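Local coordinates for DNA mismatch repair protein MutS (Thermus aquaticus, PDB 1EWQ), which takes part in DNA mismatch repair, binding mismatched duplexes, possibly as the recognition step, and has a weak ATPase activity, at residues P10-P15 and S63-T68; D46-A51 and T67-G72; L92-Q97 and V112-T117. All blocks are in the same frame, centred on the assembly; numbering follows the deposited sequence.

Contact 1. Residues P10-P15 and S63-T68; sequences PGPLPP and SKDFTT. With nucleotides of chain B.
The ring of Phe66 is met at its edge by CD of Pro14, 4.0 Å from CE2, while the CD1 methyl of Leu13 comes in obliquely, 3.3 Å from CZ. This ring belongs to the tip of a beta hairpin of strands 59-62 and 67-74 in MutS domain I, the mismatch-recognition domain of the family. The side chains of Asp65 and Pro12 cross at about a right angle, OD1 lying 3.0 Å from CG of Pro12, and CB of Asp65 sits beside O of Pro12. CG of Asp65 lies beside the backbone N (chi1 -41°), which sets the carboxylate between Pro12 and DA16 of chain B; OD2 is 3.2 Å from OP1 of DA16, a close approach of two probably anionic oxygens that may raise the carboxylate's pKa. With an alanine here, the Pro12 ring would probably be left without the carboxylate packed on it and a gap would open beside the DA16 phosphate. Pro14 is the N-cap of helix 15-26, beside OP1 of DT15 of chain B. The turn itself is closed where Phe66 O accepts both Ser63 N, at 3.0 Å, and Ser63 OG, at 2.9 Å and in the carbonyl plane.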
loop_
_atom_site.group_PDB
_atom_site.type_symbol
_atom_site.label_atom_id
_atom_site.label_comp_id
_atom_site.label_asym_id
_atom_site.label_seq_id
_atom_site.Cartn_x
_atom_site.Cartn_y
_atom_site.Cartn_z
ATOM N N PRO C 10 -14.501 -37.826 -10.732
ATOM C CA PRO C 10 -13.611 -38.641 -11.564
ATOM C C PRO C 10 -13.870 -38.459 -13.059
ATOM O O PRO C 10 -14.455 -37.460 -13.482
ATOM C CB PRO C 10 -13.920 -40.054 -11.092
ATOM C CG PRO C 10 -15.394 -39.983 -10.861
ATOM C CD PRO C 10 -15.567 -38.657 -10.141
ATOM N N GLY C 11 -13.425 -39.429 -13.852
ATOM C CA GLY C 11 -13.631 -39.362 -15.288
ATOM C C GLY C 11 -12.644 -38.469 -16.013
ATOM O O GLY C 11 -11.784 -37.856 -15.381
ATOM N N PRO C 12 -12.745 -38.372 -17.350
ATOM C CA PRO C 12 -11.857 -37.547 -18.177
ATOM C C PRO C 12 -12.096 -36.044 -18.033
ATOM O O PRO C 12 -12.867 -35.603 -17.179
ATOM C CB PRO C 12 -12.149 -38.047 -19.588
ATOM C CG PRO C 12 -13.608 -38.353 -19.518
ATOM C CD PRO C 12 -13.721 -39.088 -18.195
ATOM N N LEU C 13 -11.427 -35.270 -18.879
ATOM C CA LEU C 13 -11.540 -33.817 -18.872
ATOM C C LEU C 13 -12.296 -33.377 -20.128
ATOM O O LEU C 13 -11.980 -33.810 -21.236
ATOM C CB LEU C 13 -10.134 -33.204 -18.864
ATOM C CG LEU C 13 -9.921 -31.741 -18.472
ATOM C CD1 LEU C 13 -10.297 -31.546 -17.012
ATOM C CD2 LEU C 13 -8.460 -31.355 -18.690
ATOM N N PRO C 14 -13.322 -32.529 -19.973
ATOM C CA PRO C 14 -14.067 -32.080 -21.153
ATOM C C PRO C 14 -13.102 -31.497 -22.190
ATOM O O PRO C 14 -12.040 -30.995 -21.834
ATOM C CB PRO C 14 -15.008 -31.023 -20.578
ATOM C CG PRO C 14 -15.274 -31.542 -19.197
ATOM C CD PRO C 14 -13.906 -31.985 -18.735
ATOM N N PRO C 15 -13.456 -31.565 -23.484
ATOM C CA PRO C 15 -12.601 -31.036 -24.552
ATOM C C PRO C 15 -12.063 -29.624 -24.292
ATOM O O PRO C 15 -10.863 -29.384 -24.424
ATOM C CB PRO C 15 -13.511 -31.095 -25.773
ATOM C CG PRO C 15 -14.296 -32.330 -25.517
ATOM C CD PRO C 15 -14.667 -32.185 -24.053
ATOM N N SER C 63 -19.353 -31.031 -15.673
ATOM C CA SER C 63 -19.448 -31.917 -16.828
ATOM C C SER C 63 -19.548 -33.330 -16.255
ATOM O O SER C 63 -18.901 -33.635 -15.253
ATOM C CB SER C 63 -18.196 -31.804 -17.698
ATOM O OG SER C 63 -17.050 -32.296 -17.018
ATOM N N LYS C 64 -20.349 -34.184 -16.886
ATOM C CA LYS C 64 -20.542 -35.560 -16.418
ATOM C C LYS C 64 -19.332 -36.085 -15.653
ATOM O O LYS C 64 -19.426 -36.463 -14.483
ATOM C CB LYS C 64 -20.832 -36.486 -17.599
ATOM C CG LYS C 64 -21.079 -37.926 -17.187
ATOM C CD LYS C 64 -21.465 -38.778 -18.373
ATOM C CE LYS C 64 -21.762 -40.203 -17.948
ATOM N NZ LYS C 64 -22.105 -41.054 -19.122
ATOM N N ASP C 65 -18.198 -36.103 -16.338
ATOM C CA ASP C 65 -16.943 -36.555 -15.766
ATOM C C ASP C 65 -16.777 -35.951 -14.369
ATOM O O ASP C 65 -16.947 -36.645 -13.364
ATOM C CB ASP C 65 -15.809 -36.116 -16.687
ATOM C CG ASP C 65 -16.159 -36.306 -18.160
ATOM O OD1 ASP C 65 -16.351 -37.472 -18.581
ATOM O OD2 ASP C 65 -16.255 -35.290 -18.891
ATOM N N PHE C 66 -16.452 -34.661 -14.304
ATOM C CA PHE C 66 -16.298 -33.991 -13.018
ATOM C C PHE C 66 -16.586 -32.499 -13.107
ATOM O O PHE C 66 -16.894 -31.977 -14.180
ATOM C CB PHE C 66 -14.885 -34.215 -12.446
ATOM C CG PHE C 66 -13.811 -33.323 -13.039
ATOM C CD1 PHE C 66 -12.657 -33.046 -12.309
ATOM C CD2 PHE C 66 -13.949 -32.760 -14.306
ATOM C CE1 PHE C 66 -11.658 -32.221 -12.824
ATOM C CE2 PHE C 66 -12.953 -31.930 -14.830
ATOM C CZ PHE C 66 -11.807 -31.661 -14.084
ATOM N N THR C 67 -16.491 -31.821 -11.968
ATOM C CA THR C 67 -16.716 -30.384 -11.909
ATOM C C THR C 67 -15.427 -29.730 -11.433
ATOM O O THR C 67 -14.708 -30.290 -10.601
ATOM C CB THR C 67 -17.846 -30.015 -10.926
ATOM O OG1 THR C 67 -18.100 -28.606 -11.000
ATOM C CG2 THR C 67 -17.455 -30.370 -9.499
ATOM N N THR C 68 -15.138 -28.548 -11.964
ATOM C CA THR C 68 -13.930 -27.827 -11.595
ATOM C C THR C 68 -14.237 -26.372 -11.284
ATOM O O THR C 68 -15.222 -25.813 -11.774
ATOM C CB THR C 68 -12.884 -27.868 -12.736
ATOM O OG1 THR C 68 -11.684 -27.218 -12.307
ATOM C CG2 THR C 68 -13.417 -27.163 -13.985
ATOM P P DT B 15 -16.594 -29.188 -24.128
ATOM O OP1 DT B 15 -15.312 -29.357 -23.400
ATOM O OP2 DT B 15 -16.723 -29.681 -25.527
ATOM O "O5'" DT B 15 -17.707 -29.878 -23.231
ATOM C "C5'" DT B 15 -19.036 -29.385 -23.252
ATOM C "C4'" DT B 15 -19.906 -30.183 -22.313
ATOM O "O4'" DT B 15 -21.267 -29.754 -22.523
ATOM C "C3'" DT B 15 -19.909 -31.678 -22.601
ATOM O "O3'" DT B 15 -20.190 -32.387 -21.390
ATOM C "C2'" DT B 15 -21.012 -31.828 -23.631
ATOM C "C1'" DT B 15 -21.988 -30.714 -23.280
ATOM N N1 DT B 15 -22.547 -30.005 -24.444
ATOM C C2 DT B 15 -23.840 -29.539 -24.354
ATOM O O2 DT B 15 -24.542 -29.700 -23.363
ATOM N N3 DT B 15 -24.284 -28.866 -25.469
ATOM C C4 DT B 15 -23.581 -28.621 -26.634
ATOM O O4 DT B 15 -24.112 -27.991 -27.552
ATOM C C5 DT B 15 -22.232 -29.145 -26.660
ATOM C C7 DT B 15 -21.392 -28.922 -27.878
ATOM C C6 DT B 15 -21.792 -29.809 -25.580
ATOM P P DA B 16 -20.005 -33.980 -21.330
ATOM O OP1 DA B 16 -19.013 -34.306 -20.273
ATOM O OP2 DA B 16 -19.786 -34.454 -22.722
ATOM O "O5'" DA B 16 -21.426 -34.487 -20.825
ATOM C "C5'" DA B 16 -22.014 -33.936 -19.648
ATOM C "C4'" DA B 16 -23.495 -34.231 -19.617
ATOM O "O4'" DA B 16 -24.138 -33.557 -20.724
ATOM C "C3'" DA B 16 -23.852 -35.709 -19.752
ATOM O "O3'" DA B 16 -24.948 -36.027 -18.891
ATOM C "C2'" DA B 16 -24.218 -35.862 -21.219
ATOM C "C1'" DA B 16 -24.754 -34.489 -21.605
ATOM N N9 DA B 16 -24.411 -34.089 -22.970
ATOM C C8 DA B 16 -23.224 -34.315 -23.620
ATOM N N7 DA B 16 -23.177 -33.810 -24.829
ATOM C C5 DA B 16 -24.420 -33.216 -24.991
ATOM C C6 DA B 16 -24.993 -32.501 -26.055
ATOM N N6 DA B 16 -24.354 -32.243 -27.198
ATOM N N1 DA B 16 -26.255 -32.050 -25.901
ATOM C C2 DA B 16 -26.887 -32.299 -24.749
ATOM N N3 DA B 16 -26.455 -32.951 -23.675
ATOM C C4 DA B 16 -25.197 -33.392 -23.860
ATOM P P DG B 17 -25.555 -37.515 -18.889
ATOM O OP1 DG B 17 -26.159 -37.738 -17.549
ATOM O OP2 DG B 17 -24.536 -38.469 -19.405
ATOM O "O5'" DG B 17 -26.728 -37.410 -19.960
ATOM C "C5'" DG B 17 -27.729 -36.401 -19.832
ATOM C "C4'" DG B 17 -28.734 -36.517 -20.953
ATOM O "O4'" DG B 17 -28.204 -35.968 -22.187
ATOM C "C3'" DG B 17 -29.149 -37.955 -21.266
ATOM O "O3'" DG B 17 -30.554 -37.998 -21.529
ATOM C "C2'" DG B 17 -28.359 -38.275 -22.523
ATOM C "C1'" DG B 17 -28.340 -36.927 -23.223
ATOM N N9 DG B 17 -27.251 -36.727 -24.175
ATOM C C8 DG B 17 -25.970 -37.216 -24.094
ATOM N N7 DG B 17 -25.221 -36.863 -25.103
ATOM C C5 DG B 17 -26.057 -36.092 -25.899
ATOM C C6 DG B 17 -25.803 -35.428 -27.128
ATOM O O6 DG B 17 -24.752 -35.383 -27.776
ATOM N N1 DG B 17 -26.933 -34.763 -27.593
ATOM C C2 DG B 17 -28.152 -34.734 -26.957
ATOM N N2 DG B 17 -29.125 -34.035 -27.566
ATOM N N3 DG B 17 -28.399 -35.346 -25.809
ATOM C C4 DG B 17 -27.315 -36.000 -25.341
#

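Contact 2. Residues D46-A51 and T67-G72. With nucleotides of chain A.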
loop_
_atom_site.group_PDB
_atom_site.type_symbol
_atom_site.label_atom_id
_atom_site.label_comp_id
_atom_site.label_asym_id
_atom_site.label_seq_id
_atom_site.Cartn_x
_atom_site.Cartn_y
_atom_site.Cartn_z
ATOM N N ASP C 46 -6.190 -21.954 -10.601
ATOM C CA ASP C 46 -6.069 -20.704 -11.336
ATOM C C ASP C 46 -7.358 -19.892 -11.270
ATOM O O ASP C 46 -7.322 -18.660 -11.289
ATOM C CB ASP C 46 -5.682 -20.996 -12.783
ATOM C CG ASP C 46 -4.264 -21.514 -12.899
ATOM O OD1 ASP C 46 -3.342 -20.778 -12.499
ATOM O OD2 ASP C 46 -4.067 -22.650 -13.378
ATOM N N ALA C 47 -8.489 -20.590 -11.186
ATOM C CA ALA C 47 -9.790 -19.942 -11.085
ATOM C C ALA C 47 -9.897 -19.392 -9.672
ATOM O O ALA C 47 -10.515 -18.353 -9.434
ATOM C CB ALA C 47 -10.905 -20.949 -11.342
ATOM N N GLU C 48 -9.278 -20.104 -8.736
ATOM C CA GLU C 48 -9.279 -19.700 -7.338
ATOM C C GLU C 48 -8.415 -18.453 -7.212
ATOM O O GLU C 48 -8.820 -17.463 -6.606
ATOM C CB GLU C 48 -8.717 -20.824 -6.467
ATOM C CG GLU C 48 -9.329 -22.179 -6.756
ATOM C CD GLU C 48 -8.849 -23.269 -5.807
ATOM O OE1 GLU C 48 -7.623 -23.419 -5.620
ATOM O OE2 GLU C 48 -9.707 -23.983 -5.254
ATOM N N ARG C 49 -7.221 -18.509 -7.794
ATOM C CA ARG C 49 -6.307 -17.373 -7.775
ATOM C C ARG C 49 -7.015 -16.134 -8.314
ATOM O O ARG C 49 -7.118 -15.117 -7.629
ATOM C CB ARG C 49 -5.095 -17.659 -8.657
ATOM C CG ARG C 49 -4.147 -18.720 -8.138
ATOM C CD ARG C 49 -3.057 -18.979 -9.167
ATOM N NE ARG C 49 -1.943 -19.751 -8.627
ATOM C CZ ARG C 49 -1.113 -19.308 -7.688
ATOM N NH1 ARG C 49 -1.272 -18.086 -7.182
ATOM N NH2 ARG C 49 -0.122 -20.083 -7.255
ATOM N N LEU C 50 -7.500 -16.240 -9.550
ATOM C CA LEU C 50 -8.193 -15.146 -10.227
ATOM C C LEU C 50 -9.325 -14.558 -9.393
ATOM O O LEU C 50 -9.416 -13.342 -9.232
ATOM C CB LEU C 50 -8.762 -15.627 -11.569
ATOM C CG LEU C 50 -9.395 -14.562 -12.472
ATOM C CD1 LEU C 50 -8.312 -13.652 -13.044
ATOM C CD2 LEU C 50 -10.164 -15.230 -13.597
ATOM N N ALA C 51 -10.183 -15.433 -8.875
ATOM C CA ALA C 51 -11.326 -15.030 -8.066
ATOM C C ALA C 51 -10.938 -14.176 -6.868
ATOM O O ALA C 51 -11.510 -13.108 -6.654
ATOM C CB ALA C 51 -12.092 -16.266 -7.596
ATOM N N THR C 67 -16.491 -31.821 -11.968
ATOM C CA THR C 67 -16.716 -30.384 -11.909
ATOM C C THR C 67 -15.427 -29.730 -11.433
ATOM O O THR C 67 -14.708 -30.290 -10.601
ATOM C CB THR C 67 -17.846 -30.015 -10.926
ATOM O OG1 THR C 67 -18.100 -28.606 -11.000
ATOM C CG2 THR C 67 -17.455 -30.370 -9.499
ATOM N N THR C 68 -15.138 -28.548 -11.964
ATOM C CA THR C 68 -13.930 -27.827 -11.595
ATOM C C THR C 68 -14.237 -26.372 -11.284
ATOM O O THR C 68 -15.222 -25.813 -11.774
ATOM C CB THR C 68 -12.884 -27.868 -12.736
ATOM O OG1 THR C 68 -11.684 -27.218 -12.307
ATOM C CG2 THR C 68 -13.417 -27.163 -13.985
ATOM N N PRO C 69 -13.404 -25.740 -10.447
ATOM C CA PRO C 69 -13.624 -24.335 -10.104
ATOM C C PRO C 69 -13.522 -23.454 -11.358
ATOM O O PRO C 69 -12.757 -23.760 -12.277
ATOM C CB PRO C 69 -12.512 -24.056 -9.099
ATOM C CG PRO C 69 -12.348 -25.379 -8.416
ATOM C CD PRO C 69 -12.381 -26.342 -9.573
HETATM N N MSE C 70 -14.292 -22.369 -11.392
HETATM C CA MSE C 70 -14.283 -21.463 -12.535
HETATM C C MSE C 70 -14.433 -20.001 -12.138
HETATM O O MSE C 70 -15.269 -19.656 -11.313
HETATM C CB MSE C 70 -15.411 -21.823 -13.511
HETATM C CG MSE C 70 -15.504 -20.875 -14.704
HETATM SE SE MSE C 70 -16.945 -21.281 -15.918
HETATM C CE MSE C 70 -18.287 -20.128 -15.158
ATOM N N ALA C 71 -13.607 -19.150 -12.732
ATOM C CA ALA C 71 -13.654 -17.710 -12.488
ATOM C C ALA C 71 -13.431 -17.039 -13.839
ATOM O O ALA C 71 -12.671 -17.540 -14.662
ATOM C CB ALA C 71 -12.578 -17.306 -11.510
ATOM N N GLY C 72 -14.096 -15.920 -14.085
ATOM C CA GLY C 72 -13.917 -15.266 -15.365
ATOM C C GLY C 72 -14.265 -13.797 -15.361
ATOM O O GLY C 72 -14.927 -13.311 -14.450
ATOM P P DT A 13 -22.460 -17.334 -11.826
ATOM O OP1 DT A 13 -22.541 -17.760 -10.405
ATOM O OP2 DT A 13 -23.679 -16.847 -12.522
ATOM O "O5'" DT A 13 -21.337 -16.225 -11.959
ATOM C "C5'" DT A 13 -20.497 -16.284 -13.089
ATOM C "C4'" DT A 13 -19.169 -15.634 -12.814
ATOM O "O4'" DT A 13 -18.300 -16.151 -13.835
ATOM C "C3'" DT A 13 -19.200 -14.121 -13.001
ATOM O "O3'" DT A 13 -18.262 -13.465 -12.139
ATOM C "C2'" DT A 13 -18.888 -13.937 -14.476
ATOM C "C1'" DT A 13 -18.118 -15.199 -14.869
ATOM N N1 DT A 13 -18.574 -15.831 -16.128
ATOM C C2 DT A 13 -17.686 -16.638 -16.799
ATOM O O2 DT A 13 -16.564 -16.881 -16.388
ATOM N N3 DT A 13 -18.161 -17.157 -17.975
ATOM C C4 DT A 13 -19.408 -16.962 -18.531
ATOM O O4 DT A 13 -19.679 -17.470 -19.611
ATOM C C5 DT A 13 -20.304 -16.133 -17.760
ATOM C C7 DT A 13 -21.693 -15.899 -18.264
ATOM C C6 DT A 13 -19.847 -15.609 -16.614
#
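Ala47 sets its methyl directly on the backbone of strand 67-74, and from it the contact shows how small residues let a helix lie close on a beta sheet. The motif is a helix, 44-54, packed on a strand of the mixed sheet of the first MutS domain; the segment axes approach to 6.6 Å and their directions differ by 36°. CB of Ala47 rests 3.5 Å from Pro69 O and touches Met70 CA, so it meets main chain as much as side chain, while its own O, which accepts Ala51 N within the helix, faces CB of Ala71. One residue on, Glu48 leaves the helix to the side; its extended chi2 brings the carboxylate loosely alongside the Pro69 ring, OE2 coming to 4.3 Å from CG, and its polar partner is Lys6, with which OE2 forms a salt bridge. Leu50 turns back toward the strand: with CG anti to the backbone N (chi1 -174°), CD2 packs against CB of Ala71, at 3.8 Å, and against Ala71 O. Ala51 completes the group, its CB 4.1 Å from that same methyl. Ala71 CB is thus received among residues 47, 50 and 51, one turn of helix, and lies only 3.1 Å from Ala47 O. The opposite face of the strand looks to the DNA. Met70, modelled as selenomethionine, points away from the helix and puts CE 3.9 Å from O2 of DT13 of chain A, on the minor-groove edge of the base. At Gly72 a side chain would collide with this base; as built, its CA stands 3.3 Å from DT13 O2.

Contact 3. Residues L92-Q97 and V112-T117; sequences LAVADQ and VTQLLT
Val94 O is gripped twice from the neighbouring strand: Thr113 N donates a hydrogen bond of 2.7 Å, bent to 144° at the hydrogen, and the CA-H of Val112 makes a 3.1 Å contact with the same oxygen. A beta bulge follows, the register slipping by one residue between Val94 and Ala95. The two strands, 92-97 and 110-116, form one edge of the mixed sheet of MutS domain I. Before the slip the pairing is regular antiparallel. Leu92 and Leu116 exchange N-H and C=O as a hydrogen-bonded pair; Leu92 O is gripped in the same double way, by Leu116 N at 2.6 Å and by the CA-H of Leu115. Val94 N donates to Gln114 O.

Side chains divide between the two faces. Leu92 and Leu116 cross obliquely, CD1 against CD1 at 4.0 Å, and with Val94 they form a largely apolar face, shared with the aliphatic part of Gln114 and covered by helix 78-87, in which Phe78 touches both Val94 and Leu116. On the other face, with Ala93, Ala95 and Val112, Leu115 has CG anti to its carbonyl carbon (chi1 -56°), which brings CD2 back over Ala93, 3.6 Å from CA; helix 215-232 touches Leu115 there. Beyond the bulge, Asp96 crosses Thr113 at about a right angle, OD2 lying 3.6 Å from CB, while its OD1 is hydrogen-bonded to the hydroxyl of Tyr40.

Main-chain bonds, with one more between Asp96 and Glu111, thus fix the register, apolar packing backs them on both faces, and the bulge shifts which residues pair.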
loop_
_atom_site.group_PDB
_atom_site.type_symbol
_atom_site.label_atom_id
_atom_site.label_comp_id
_atom_site.label_asym_id
_atom_site.label_seq_id
_atom_site.Cartn_x
_atom_site.Cartn_y
_atom_site.Cartn_z
ATOM N N LEU C 92 0.738 -12.179 -17.358
ATOM C CA LEU C 92 -0.454 -12.723 -17.998
ATOM C C LEU C 92 -0.269 -13.292 -19.400
ATOM O O LEU C 92 0.305 -12.651 -20.277
ATOM C CB LEU C 92 -1.543 -11.653 -18.054
ATOM C CG LEU C 92 -1.783 -10.840 -16.782
ATOM C CD1 LEU C 92 -2.734 -9.697 -17.091
ATOM C CD2 LEU C 92 -2.322 -11.738 -15.692
ATOM N N ALA C 93 -0.768 -14.505 -19.598
ATOM C CA ALA C 93 -0.721 -15.157 -20.901
ATOM C C ALA C 93 -2.157 -15.080 -21.409
ATOM O O ALA C 93 -3.068 -15.646 -20.807
ATOM C CB ALA C 93 -0.282 -16.606 -20.763
ATOM N N VAL C 94 -2.353 -14.356 -22.505
ATOM C CA VAL C 94 -3.675 -14.164 -23.080
ATOM C C VAL C 94 -3.961 -15.142 -24.205
ATOM O O VAL C 94 -3.315 -15.111 -25.252
ATOM C CB VAL C 94 -3.835 -12.724 -23.616
ATOM C CG1 VAL C 94 -5.156 -12.572 -24.357
ATOM C CG2 VAL C 94 -3.770 -11.746 -22.457
ATOM N N ALA C 95 -4.929 -16.017 -23.974
ATOM C CA ALA C 95 -5.321 -16.995 -24.970
ATOM C C ALA C 95 -6.671 -16.570 -25.528
ATOM O O ALA C 95 -7.666 -16.539 -24.806
ATOM C CB ALA C 95 -5.420 -18.365 -24.342
ATOM N N ASP C 96 -6.700 -16.221 -26.810
ATOM C CA ASP C 96 -7.943 -15.800 -27.448
ATOM C C ASP C 96 -8.442 -16.824 -28.458
ATOM O O ASP C 96 -7.773 -17.817 -28.750
ATOM C CB ASP C 96 -7.758 -14.465 -28.180
ATOM C CG ASP C 96 -7.391 -13.327 -27.250
ATOM O OD1 ASP C 96 -8.027 -13.204 -26.186
ATOM O OD2 ASP C 96 -6.478 -12.549 -27.597
ATOM N N GLN C 97 -9.634 -16.566 -28.984
ATOM C CA GLN C 97 -10.224 -17.415 -29.999
ATOM C C GLN C 97 -9.714 -16.842 -31.316
ATOM O O GLN C 97 -10.068 -15.733 -31.705
ATOM C CB GLN C 97 -11.753 -17.361 -29.909
ATOM C CG GLN C 97 -12.284 -18.008 -28.634
ATOM C CD GLN C 97 -13.789 -17.921 -28.488
ATOM O OE1 GLN C 97 -14.374 -18.571 -27.624
ATOM N NE2 GLN C 97 -14.423 -17.111 -29.328
ATOM N N VAL C 112 -2.360 -18.645 -27.414
ATOM C CA VAL C 112 -1.904 -17.489 -26.666
ATOM C C VAL C 112 -1.489 -16.427 -27.679
ATOM O O VAL C 112 -0.569 -16.632 -28.459
ATOM C CB VAL C 112 -0.710 -17.856 -25.768
ATOM C CG1 VAL C 112 -0.219 -16.621 -25.023
ATOM C CG2 VAL C 112 -1.122 -18.941 -24.783
ATOM N N THR C 113 -2.184 -15.297 -27.669
ATOM C CA THR C 113 -1.904 -14.206 -28.598
ATOM C C THR C 113 -0.818 -13.250 -28.116
ATOM O O THR C 113 -0.123 -12.633 -28.922
ATOM C CB THR C 113 -3.204 -13.409 -28.895
ATOM O OG1 THR C 113 -3.953 -14.103 -29.897
ATOM C CG2 THR C 113 -2.901 -11.981 -29.378
ATOM N N GLN C 114 -0.663 -13.132 -26.806
ATOM C CA GLN C 114 0.333 -12.229 -26.261
ATOM C C GLN C 114 0.498 -12.419 -24.774
ATOM O O GLN C 114 -0.391 -12.930 -24.097
ATOM C CB GLN C 114 -0.072 -10.784 -26.525
ATOM C CG GLN C 114 -1.500 -10.488 -26.133
ATOM C CD GLN C 114 -1.788 -9.010 -26.060
ATOM O OE1 GLN C 114 -2.944 -8.595 -25.937
ATOM N NE2 GLN C 114 -0.737 -8.202 -26.127
ATOM N N LEU C 115 1.650 -11.998 -24.275
ATOM C CA LEU C 115 1.949 -12.088 -22.866
ATOM C C LEU C 115 1.980 -10.661 -22.342
ATOM O O LEU C 115 2.395 -9.744 -23.057
ATOM C CB LEU C 115 3.312 -12.750 -22.662
ATOM C CG LEU C 115 3.478 -14.140 -23.291
ATOM C CD1 LEU C 115 4.877 -14.669 -22.997
ATOM C CD2 LEU C 115 2.431 -15.090 -22.731
ATOM N N LEU C 116 1.516 -10.463 -21.117
ATOM C CA LEU C 116 1.533 -9.133 -20.519
ATOM C C LEU C 116 2.424 -9.166 -19.297
ATOM O O LEU C 116 2.087 -9.780 -18.292
ATOM C CB LEU C 116 0.129 -8.681 -20.117
ATOM C CG LEU C 116 -0.908 -8.529 -21.234
ATOM C CD1 LEU C 116 -2.178 -7.918 -20.657
ATOM C CD2 LEU C 116 -0.374 -7.648 -22.332
ATOM N N THR C 117 3.580 -8.524 -19.406
ATOM C CA THR C 117 4.523 -8.464 -18.309
ATOM C C THR C 117 4.883 -6.996 -18.134
ATOM O O THR C 117 4.910 -6.242 -19.090
ATOM C CB THR C 117 5.769 -9.329 -18.593
ATOM O OG1 THR C 117 6.600 -8.696 -19.571
ATOM C CG2 THR C 117 5.331 -10.706 -19.102
#

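All three contacts reach the same mixed sheet, yet their chemistry follows their place. Contact 1 lies nearest the surface: prolines, a leucine, a carboxylate and a phenyl ring meet without a hydrogen bond between the segments, beside the phosphates of one DNA strand. Contact 2, about 15 Å from it between centres, uses the same strand 67-74 farther along, but is buried and joined by apolar packing, with a base of the other DNA strand on the strand's far face. Contact 3, about 17 Å from contact 2 between centres and likewise buried, lies toward the other edge of the sheet, and is the one whose segments are tied by backbone hydrogen bonds.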